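Long-range contacts in tapirin (Caldicellulosiruptor kristjanssonii, PDB 6N2B), which probably attaches the bacterium to plant biomass by binding cellulose, through a calcium-binding C-terminal domain built as a beta-helix: residues L216-F221 with F518-S523; E361-G366 with S382-T387. All coordinates share one frame; numbering follows the deposited sequence.

Contact 1: residues L216-F221 with F518-S523; sequences LPNYKF and FNINIS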
loop_
_atom_site.group_PDB
_atom_site.type_symbol
_atom_site.label_atom_id
_atom_site.label_comp_id
_atom_site.label_asym_id
_atom_site.label_seq_id
_atom_site.Cartn_x
_atom_site.Cartn_y
_atom_site.Cartn_z
ATOM N N LEU A 216 -8.019 -0.807 6.734
ATOM C CA LEU A 216 -7.584 -1.922 7.569
ATOM C C LEU A 216 -8.060 -3.214 6.931
ATOM O O LEU A 216 -9.167 -3.694 7.230
ATOM C CB LEU A 216 -8.114 -1.788 8.991
ATOM C CG LEU A 216 -7.872 -0.381 9.568
ATOM C CD1 LEU A 216 -8.994 0.084 10.504
ATOM C CD2 LEU A 216 -6.542 -0.321 10.233
ATOM N N PRO A 217 -7.246 -3.812 6.064
ATOM C CA PRO A 217 -7.653 -5.047 5.391
ATOM C C PRO A 217 -7.633 -6.230 6.341
ATOM O O PRO A 217 -7.043 -6.201 7.428
ATOM C CB PRO A 217 -6.599 -5.215 4.287
ATOM C CG PRO A 217 -5.397 -4.582 4.825
ATOM C CD PRO A 217 -5.887 -3.395 5.659
ATOM N N ASN A 218 -8.306 -7.281 5.901
ATOM C CA ASN A 218 -8.343 -8.531 6.622
ATOM C C ASN A 218 -7.019 -9.273 6.484
ATOM O O ASN A 218 -6.232 -9.051 5.557
ATOM C CB ASN A 218 -9.465 -9.406 6.070
ATOM C CG ASN A 218 -9.375 -9.546 4.565
ATOM O OD1 ASN A 218 -9.665 -8.610 3.840
ATOM N ND2 ASN A 218 -8.930 -10.705 4.091
ATOM N N TYR A 219 -6.802 -10.194 7.411
ATOM C CA TYR A 219 -5.771 -11.212 7.256
ATOM C C TYR A 219 -5.919 -11.951 5.930
ATOM O O TYR A 219 -7.021 -12.365 5.561
ATOM C CB TYR A 219 -5.885 -12.193 8.418
ATOM C CG TYR A 219 -4.891 -13.318 8.408
ATOM C CD1 TYR A 219 -3.574 -13.098 8.789
ATOM C CD2 TYR A 219 -5.281 -14.608 8.057
ATOM C CE1 TYR A 219 -2.669 -14.125 8.805
ATOM C CE2 TYR A 219 -4.383 -15.642 8.070
ATOM C CZ TYR A 219 -3.070 -15.401 8.444
ATOM O OH TYR A 219 -2.147 -16.430 8.459
ATOM N N LYS A 220 -4.798 -12.136 5.227
ATOM C CA LYS A 220 -4.782 -12.735 3.892
ATOM C C LYS A 220 -5.478 -11.830 2.881
ATOM O O LYS A 220 -6.637 -12.045 2.514
ATOM C CB LYS A 220 -5.424 -14.126 3.910
ATOM C CG LYS A 220 -4.440 -15.246 3.724
ATOM C CD LYS A 220 -4.117 -15.436 2.232
ATOM C CE LYS A 220 -3.177 -16.627 1.981
ATOM N NZ LYS A 220 -1.730 -16.245 1.924
ATOM N N PHE A 221 -4.788 -10.791 2.441
ATOM C CA PHE A 221 -5.351 -9.849 1.487
ATOM C C PHE A 221 -4.270 -9.566 0.467
ATOM O O PHE A 221 -3.178 -9.107 0.821
ATOM C CB PHE A 221 -5.808 -8.559 2.174
ATOM C CG PHE A 221 -6.572 -7.604 1.278
ATOM C CD1 PHE A 221 -5.909 -6.629 0.545
ATOM C CD2 PHE A 221 -7.958 -7.643 1.215
ATOM C CE1 PHE A 221 -6.614 -5.724 -0.256
ATOM C CE2 PHE A 221 -8.664 -6.742 0.404
ATOM C CZ PHE A 221 -7.985 -5.784 -0.328
ATOM N N PHE A 518 -12.255 2.263 7.886
ATOM C CA PHE A 518 -12.733 1.223 6.980
ATOM C C PHE A 518 -12.085 -0.118 7.299
ATOM O O PHE A 518 -10.853 -0.224 7.316
ATOM C CB PHE A 518 -12.460 1.576 5.513
ATOM C CG PHE A 518 -12.766 0.456 4.590
ATOM C CD1 PHE A 518 -14.077 0.073 4.366
ATOM C CD2 PHE A 518 -11.759 -0.269 4.003
ATOM C CE1 PHE A 518 -14.370 -0.993 3.538
ATOM C CE2 PHE A 518 -12.044 -1.321 3.176
ATOM C CZ PHE A 518 -13.348 -1.694 2.945
ATOM N N ASN A 519 -12.916 -1.142 7.514
ATOM C CA ASN A 519 -12.463 -2.507 7.762
ATOM C C ASN A 519 -13.060 -3.446 6.729
ATOM O O ASN A 519 -14.270 -3.408 6.485
ATOM C CB ASN A 519 -12.877 -2.990 9.152
ATOM C CG ASN A 519 -12.049 -2.373 10.260
ATOM O OD1 ASN A 519 -11.103 -3.001 10.780
ATOM N ND2 ASN A 519 -12.398 -1.138 10.641
ATOM N N ILE A 520 -12.224 -4.291 6.132
ATOM C CA ILE A 520 -12.707 -5.480 5.440
ATOM C C ILE A 520 -12.683 -6.614 6.443
ATOM O O ILE A 520 -11.669 -6.831 7.115
ATOM C CB ILE A 520 -11.842 -5.822 4.215
ATOM C CG1 ILE A 520 -11.318 -4.555 3.578
ATOM C CG2 ILE A 520 -12.627 -6.641 3.177
ATOM C CD1 ILE A 520 -10.470 -4.813 2.404
ATOM N N ASN A 521 -13.796 -7.321 6.564
ATOM C CA ASN A 521 -13.885 -8.484 7.431
ATOM C C ASN A 521 -14.410 -9.648 6.622
ATOM O O ASN A 521 -15.294 -9.475 5.784
ATOM C CB ASN A 521 -14.795 -8.233 8.615
ATOM C CG ASN A 521 -14.263 -7.154 9.526
ATOM O OD1 ASN A 521 -13.134 -7.246 10.020
ATOM N ND2 ASN A 521 -15.072 -6.116 9.758
ATOM N N ILE A 522 -13.862 -10.835 6.865
ATOM C CA ILE A 522 -14.283 -12.019 6.137
ATOM C C ILE A 522 -13.962 -13.221 7.002
ATOM O O ILE A 522 -12.974 -13.224 7.741
ATOM C CB ILE A 522 -13.601 -12.089 4.749
ATOM C CG1 ILE A 522 -13.975 -13.374 4.022
ATOM C CG2 ILE A 522 -12.129 -11.999 4.904
ATOM C CD1 ILE A 522 -13.485 -13.425 2.589
ATOM N N SER A 523 -14.811 -14.240 6.917
ATOM C CA SER A 523 -14.731 -15.427 7.756
ATOM C C SER A 523 -14.283 -16.613 6.915
ATOM O O SER A 523 -15.001 -17.032 6.001
ATOM C CB SER A 523 -16.083 -15.714 8.398
ATOM O OG SER A 523 -16.727 -14.490 8.706
HETATM O O HOH W 1 -10.361 -5.682 9.331
#
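L216 meets the other segment first through its backbone, which is joined to F518 and I520 on the two sides of N519. L216 N gives a hydrogen bond to F518 O at 3.0 Å; the return bond from I520 N to L216 O is weak at 3.3 Å. Water 1, 2.8 Å from I520 O, can donate to that oxygen or to L216 O, but other acceptors in reach compete for its two protons. The leucine's branch CD1 lies against the amide of N519, 3.6 Å from ND2; a branched apolar side chain fits this partly exposed place, needing no polar partner. P217 turns away from the strand and sets its CB over one face of the F221 ring, offset toward the rim, a task that a compact, rigid ring fills well. N218 then points at the strand. Its CG stands between the backbone N and the carbonyl carbon (chi1 52°), which lays the amide across two isoleucines: OD1 is 3.6 Å from I520 CB, and ND2 is 3.5 Å from I522 CG2. The same ND2 bonds to Y219 O at 2.9 Å from above the carbonyl plane, so the asparagine also braces its own loop. F221 closes the segment, its CE2 meeting CD1 of I520 obliquely while that methyl also approaches P217. I527 and L529 of strand 526-531 pack on the same phenylalanine. Apolar side chains gathered inside stacked coils, with backbone bonds running from coil to coil, are characteristic of a parallel beta-helix.

Contact 2: residues E361-G366 with S382-T387; sequences EVRNNG and SISGGT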
loop_
_atom_site.group_PDB
_atom_site.type_symbol
_atom_site.label_atom_id
_atom_site.label_comp_id
_atom_site.label_asym_id
_atom_site.label_seq_id
_atom_site.Cartn_x
_atom_site.Cartn_y
_atom_site.Cartn_z
ATOM N N GLU A 361 24.172 5.426 12.872
ATOM C CA GLU A 361 24.359 4.702 14.119
ATOM C C GLU A 361 24.302 3.211 13.832
ATOM O O GLU A 361 23.382 2.750 13.157
ATOM C CB GLU A 361 23.281 5.094 15.137
ATOM C CG GLU A 361 23.497 4.535 16.546
ATOM C CD GLU A 361 22.279 4.713 17.443
ATOM O OE1 GLU A 361 21.885 3.732 18.120
ATOM O OE2 GLU A 361 21.717 5.834 17.463
ATOM N N VAL A 362 25.294 2.464 14.318
ATOM C CA VAL A 362 25.318 1.005 14.242
ATOM C C VAL A 362 25.604 0.474 15.641
ATOM O O VAL A 362 26.395 1.064 16.386
ATOM C CB VAL A 362 26.363 0.492 13.228
ATOM C CG1 VAL A 362 26.232 -1.028 13.019
ATOM C CG2 VAL A 362 26.235 1.237 11.909
ATOM N N ARG A 363 24.970 -0.640 16.000
ATOM C CA ARG A 363 24.846 -1.007 17.402
ATOM C C ARG A 363 24.462 -2.476 17.489
ATOM O O ARG A 363 24.023 -3.068 16.501
ATOM C CB ARG A 363 23.801 -0.112 18.081
ATOM C CG ARG A 363 23.744 -0.127 19.593
ATOM C CD ARG A 363 23.171 1.191 20.108
ATOM N NE ARG A 363 23.923 2.359 19.627
ATOM C CZ ARG A 363 25.019 2.864 20.208
ATOM N NH1 ARG A 363 25.517 2.318 21.318
ATOM N NH2 ARG A 363 25.620 3.929 19.677
ATOM N N ASN A 364 24.665 -3.055 18.678
ATOM C CA ASN A 364 24.209 -4.396 19.038
ATOM C C ASN A 364 24.217 -5.380 17.872
ATOM O O ASN A 364 23.162 -5.910 17.505
ATOM C CB ASN A 364 22.797 -4.338 19.631
ATOM C CG ASN A 364 22.716 -3.484 20.887
ATOM O OD1 ASN A 364 23.726 -3.228 21.548
ATOM N ND2 ASN A 364 21.504 -3.044 21.227
ATOM N N ASN A 365 25.387 -5.609 17.274
ATOM C CA ASN A 365 25.598 -6.563 16.182
ATOM C C ASN A 365 24.917 -6.168 14.882
ATOM O O ASN A 365 24.810 -6.999 13.972
ATOM C CB ASN A 365 25.172 -7.987 16.558
ATOM C CG ASN A 365 26.145 -8.642 17.514
ATOM O OD1 ASN A 365 25.756 -9.059 18.606
ATOM N ND2 ASN A 365 27.426 -8.720 17.118
ATOM N N GLY A 366 24.458 -4.928 14.758
ATOM C CA GLY A 366 24.107 -4.423 13.447
ATOM C C GLY A 366 25.305 -4.460 12.516
ATOM O O GLY A 366 26.459 -4.378 12.946
ATOM N N SER A 382 28.496 6.700 14.790
ATOM C CA SER A 382 28.567 6.176 16.151
ATOM C C SER A 382 28.446 4.658 16.071
ATOM O O SER A 382 27.334 4.134 15.986
ATOM C CB SER A 382 27.477 6.768 17.035
ATOM O OG SER A 382 27.260 5.957 18.187
ATOM N N ILE A 383 29.577 3.971 16.138
ATOM C CA ILE A 383 29.623 2.520 16.015
ATOM C C ILE A 383 30.053 1.964 17.361
ATOM O O ILE A 383 31.239 2.021 17.699
ATOM C CB ILE A 383 30.583 2.071 14.913
ATOM C CG1 ILE A 383 30.404 2.934 13.673
ATOM C CG2 ILE A 383 30.346 0.624 14.575
ATOM C CD1 ILE A 383 31.539 2.801 12.714
ATOM N N SER A 384 29.107 1.421 18.127
ATOM C CA SER A 384 29.421 0.728 19.379
ATOM C C SER A 384 28.750 -0.639 19.372
ATOM O O SER A 384 27.550 -0.752 19.643
ATOM C CB SER A 384 28.990 1.530 20.604
ATOM O OG SER A 384 29.533 0.963 21.794
ATOM N N GLY A 385 29.528 -1.677 19.092
ATOM C CA GLY A 385 29.028 -3.030 19.089
ATOM C C GLY A 385 28.785 -3.597 17.713
ATOM O O GLY A 385 28.606 -4.813 17.586
ATOM N N GLY A 386 28.789 -2.755 16.679
ATOM C CA GLY A 386 28.474 -3.167 15.332
ATOM C C GLY A 386 29.653 -3.046 14.377
ATOM O O GLY A 386 30.740 -2.582 14.714
ATOM N N THR A 387 29.396 -3.471 13.149
ATOM C CA THR A 387 30.417 -3.599 12.137
ATOM C C THR A 387 30.056 -2.771 10.912
ATOM O O THR A 387 28.886 -2.497 10.644
ATOM C CB THR A 387 30.598 -5.067 11.751
ATOM O OG1 THR A 387 31.868 -5.215 11.121
ATOM C CG2 THR A 387 29.497 -5.521 10.800
#
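Two successive coils of the parallel beta-helix meet where E361, V362 and S382 to S384 pair at the end of an eight-strand parallel sheet. The strand axes approach to 4.9 Å and diverge by only 4°. V362 stitches them together, its N bonding to S382 O at 3.1 Å and its O accepting from S384 N at 3.2 Å. V362 and I383 point to the same face, where V362 is buried, and V362 CG1 comes 3.9 Å from G386 CA; any side chain at G386 would collide with this methyl, so glycine suits the place. On the other face R363 bends at chi3 (-56°), bringing NE 2.9 Å from E361 OE1 in a salt bridge that meets the oxygen from above the carboxylate plane. K338 of the preceding coil pairs with OE2. S384 O lies over one face of the guanidinium, whereas S382 OG sits at its edge, too poorly angled for a hydrogen bond. With R363 cut back to an alanine, E361 OE1 is likely to lose its charged mate, and S382 OG and S384 O the group beside them. The chain then bends through a type I' turn, R363 to G366, whose positive phi angles at N364 and N365 asparagine tolerates well. Here N365 N reaches G385 O only weakly, at 3.3 Å, and G385 adopts a positive phi that favours glycine. Past the corner, T387 N bonds to G366 O at 3.1 Å. Pairing that resumes after a tight, glycine- and asparagine-rich corner marks stacked turns of a beta-helix.

How the contacts relate
Both contacts join coil to coil in the beta-helix, but their centres are 39 Å apart and their nearest atoms about 28 Å, without touching. They hold different elements: contact 2 pairs strands 359-363 and 380-384 of one parallel sheet, whereas contact 1 sets the loop before strand 221-224 against strand 520-522 of another. Contact 1 is buried and joins segments 297 residues apart; contact 2 is at the surface, 31 Å from the chain centre, nested within the loop that contact 1 closes. In contact 1 a single backbone bridge is backed by aliphatic and aromatic packing, while contact 2 relies on regular strand pairing, a tight corner that needs glycine and a charged pair on its outer face.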